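Local coordinates for protein elafin (Homo sapiens, PDB 1FLE) that inhibits neutrophil and pancreatic elastase in skin and may thereby limit elastase-mediated tissue proteolysis, at residues Ile21-Met25 and Leu26-Asn30. Numbering follows the deposited sequence.
Sequences IRCAM and LNPPN
The methyl end of Met25 lies against Pro28 and Pro29, three and four residues on, CE standing 3.6 Å from CA of Pro28 and 3.8 Å from CD of Pro29. CG of Met25 is anti to the backbone N (chi1 -157°) and the chain turns only at its last torsion, which folds CE back onto the prolines; the Met25 side chain and the Pro28 ring run past each other in opposite senses. Cys23 adds sulfur to the same patch, SG lying 3.9 Å from Pro28 CB. Arg22, bent at chi2 and chi3, comes to the CG-CD edge of the Pro28 ring with its guanidinium edge turned to the proline, the two side chains crossing at about a right angle; the closest approach is doubtful. A weak, bent hydrogen bond runs from Arg22 NH1 to the carbonyl O of Met25, 2.8 Å long with an N-H...O angle of 127°. Replacing Arg22 with an alanine would probably leave this carbonyl without its guanidinium donor and strip one edge of Pro28 of its cover. In this WAP-type four-disulfide core, the inhibitory domain, strand 21-23 and the irregular loop after it are probably the protease-binding loop, Ala24-Met25 being consistent with the reactive-site (P1-P1') bond. The lines from CA of Arg22 to CA of Met25 and from CA of Leu26 to CA of Pro29 lie 98° apart. A weak backbone bond links Met25 N to Cys23 O. Behind this layer, the Cys23-Cys49 disulfide fixes the sulfur that touches Pro28, which also packs on Cys49. Asn30 OD1 is hydrogen-bonded to Met51 N. Arg22 and Cys23 pair in antiparallel fashion with a strand of the chain of another protein, whose side chains also pack on Met25 and Leu26.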
ATOM      1  N   ILE B  21      -9.612  -3.958 -10.415  1.00 27.15           N
ATOM      2  CA  ILE B  21      -8.837  -3.391  -9.300  1.00 25.96           C
ATOM      3  C   ILE B  21      -7.382  -3.260  -9.811  1.00 25.96           C
ATOM      4  O   ILE B  21      -6.897  -4.067 -10.641  1.00 25.41           O
ATOM      5  CB  ILE B  21      -8.979  -4.195  -8.000  1.00 25.80           C
ATOM      6  CG1 ILE B  21      -8.103  -5.482  -8.087  1.00 26.01           C
ATOM      7  CG2 ILE B  21     -10.442  -4.589  -7.633  1.00 25.87           C
ATOM      8  CD1 ILE B  21      -8.246  -6.396  -6.853  1.00 27.28           C
ATOM      9  N   ARG B  22      -6.722  -2.240  -9.293  1.00 24.94           N
ATOM     10  CA  ARG B  22      -5.336  -1.961  -9.650  1.00 24.86           C
ATOM     11  C   ARG B  22      -4.529  -1.747  -8.365  1.00 22.90           C
ATOM     12  O   ARG B  22      -4.987  -0.996  -7.501  1.00 22.16           O
ATOM     13  CB  ARG B  22      -5.178  -0.744 -10.553  1.00 29.35           C
ATOM     14  CG  ARG B  22      -4.919  -0.962 -12.037  1.00 34.89           C
ATOM     15  CD  ARG B  22      -3.732  -0.101 -12.480  1.00 40.20           C
ATOM     16  NE  ARG B  22      -2.504  -0.703 -12.064  1.00 45.08           N
ATOM     17  CZ  ARG B  22      -1.227  -0.464 -11.834  1.00 46.41           C
ATOM     18  NH1 ARG B  22      -0.584   0.688 -11.946  1.00 46.36           N
ATOM     19  NH2 ARG B  22      -0.463  -1.542 -11.456  1.00 48.42           N
ATOM     20  N   CYS B  23      -3.387  -2.404  -8.261  1.00 21.12           N
ATOM     21  CA  CYS B  23      -2.543  -2.162  -7.042  1.00 20.33           C
ATOM     22  C   CYS B  23      -2.154  -0.687  -7.163  1.00 19.41           C
ATOM     23  O   CYS B  23      -2.094  -0.123  -8.277  1.00 20.38           O
ATOM     24  CB  CYS B  23      -1.403  -3.110  -6.955  1.00 20.67           C
ATOM     25  SG  CYS B  23      -0.242  -2.932  -8.398  1.00 20.33           S
ATOM     26  N   ALA B  24      -1.982  -0.026  -6.059  1.00 17.91           N
ATOM     27  CA  ALA B  24      -1.735   1.413  -6.085  1.00 16.50           C
ATOM     28  C   ALA B  24      -0.242   1.737  -6.216  1.00 15.80           C
ATOM     29  O   ALA B  24       0.270   2.654  -5.522  1.00 14.82           O
ATOM     30  CB  ALA B  24      -2.455   2.025  -4.873  1.00 16.84           C
ATOM     31  N   MET B  25       0.384   0.969  -7.113  1.00 14.64           N
ATOM     32  CA  MET B  25       1.811   1.043  -7.463  1.00 14.45           C
ATOM     33  C   MET B  25       1.983   1.207  -9.001  1.00 14.59           C
ATOM     34  O   MET B  25       1.314   0.611  -9.832  1.00 12.59           O
ATOM     35  CB  MET B  25       2.551  -0.234  -7.037  1.00 14.49           C
ATOM     36  CG  MET B  25       4.026   0.014  -6.862  1.00 13.17           C
ATOM     37  SD  MET B  25       4.877  -1.556  -6.521  1.00 14.00           S
ATOM     38  CE  MET B  25       4.289  -2.627  -7.826  1.00 12.82           C
ATOM     39  N   LEU B  26       2.948   2.053  -9.279  1.00 15.95           N
ATOM     40  CA  LEU B  26       3.421   2.405 -10.620  1.00 17.33           C
ATOM     41  C   LEU B  26       4.372   1.298 -11.098  1.00 18.30           C
ATOM     42  O   LEU B  26       5.226   0.828 -10.304  1.00 18.74           O
ATOM     43  CB  LEU B  26       4.166   3.732 -10.475  1.00 17.45           C
ATOM     44  CG  LEU B  26       3.734   4.996 -11.124  1.00 17.72           C
ATOM     45  CD1 LEU B  26       2.232   5.181 -11.262  1.00 18.00           C
ATOM     46  CD2 LEU B  26       4.341   6.174 -10.354  1.00 17.21           C
ATOM     47  N   ASN B  27       4.226   0.926 -12.348  1.00 19.66           N
ATOM     48  CA  ASN B  27       5.090  -0.064 -13.004  1.00 20.98           C
ATOM     49  C   ASN B  27       5.148  -1.401 -12.261  1.00 22.34           C
ATOM     50  O   ASN B  27       6.260  -1.789 -11.861  1.00 21.40           O
ATOM     51  CB  ASN B  27       6.531   0.517 -13.052  1.00 21.78           C
ATOM     52  CG  ASN B  27       6.673   1.897 -13.662  1.00 22.92           C
ATOM     53  OD1 ASN B  27       7.481   2.743 -13.174  1.00 24.26           O
ATOM     54  ND2 ASN B  27       5.887   2.152 -14.719  1.00 22.05           N
ATOM     55  N   PRO B  28       4.019  -2.047 -12.058  1.00 24.38           N
ATOM     56  CA  PRO B  28       4.030  -3.341 -11.351  1.00 26.31           C
ATOM     57  C   PRO B  28       4.749  -4.352 -12.256  1.00 28.24           C
ATOM     58  O   PRO B  28       4.717  -4.214 -13.513  1.00 28.45           O
ATOM     59  CB  PRO B  28       2.565  -3.649 -11.077  1.00 25.94           C
ATOM     60  CG  PRO B  28       1.813  -2.879 -12.125  1.00 25.93           C
ATOM     61  CD  PRO B  28       2.670  -1.665 -12.471  1.00 25.06           C
ATOM     62  N   PRO B  29       5.377  -5.333 -11.616  1.00 29.79           N
ATOM     63  CA  PRO B  29       6.110  -6.410 -12.281  1.00 30.82           C
ATOM     64  C   PRO B  29       5.228  -7.313 -13.131  1.00 31.68           C
ATOM     65  O   PRO B  29       4.141  -7.748 -12.712  1.00 31.49           O
ATOM     66  CB  PRO B  29       6.839  -7.142 -11.157  1.00 30.85           C
ATOM     67  CG  PRO B  29       5.916  -6.930  -9.987  1.00 31.28           C
ATOM     68  CD  PRO B  29       5.409  -5.487 -10.132  1.00 30.36           C
ATOM     69  N   ASN B  30       5.736  -7.557 -14.343  1.00 32.55           N
ATOM     70  CA  ASN B  30       5.018  -8.403 -15.335  1.00 33.91           C
ATOM     71  C   ASN B  30       5.511  -9.851 -15.229  1.00 33.72           C
ATOM     72  O   ASN B  30       6.699 -10.156 -15.050  1.00 33.16           O
ATOM     73  CB  ASN B  30       5.068  -7.782 -16.708  1.00 36.65           C
ATOM     74  CG  ASN B  30       4.248  -6.515 -16.857  1.00 39.05           C
ATOM     75  OD1 ASN B  30       3.105  -6.573 -17.355  1.00 40.73           O
ATOM     76  ND2 ASN B  30       4.762  -5.353 -16.451  1.00 40.42           N
TER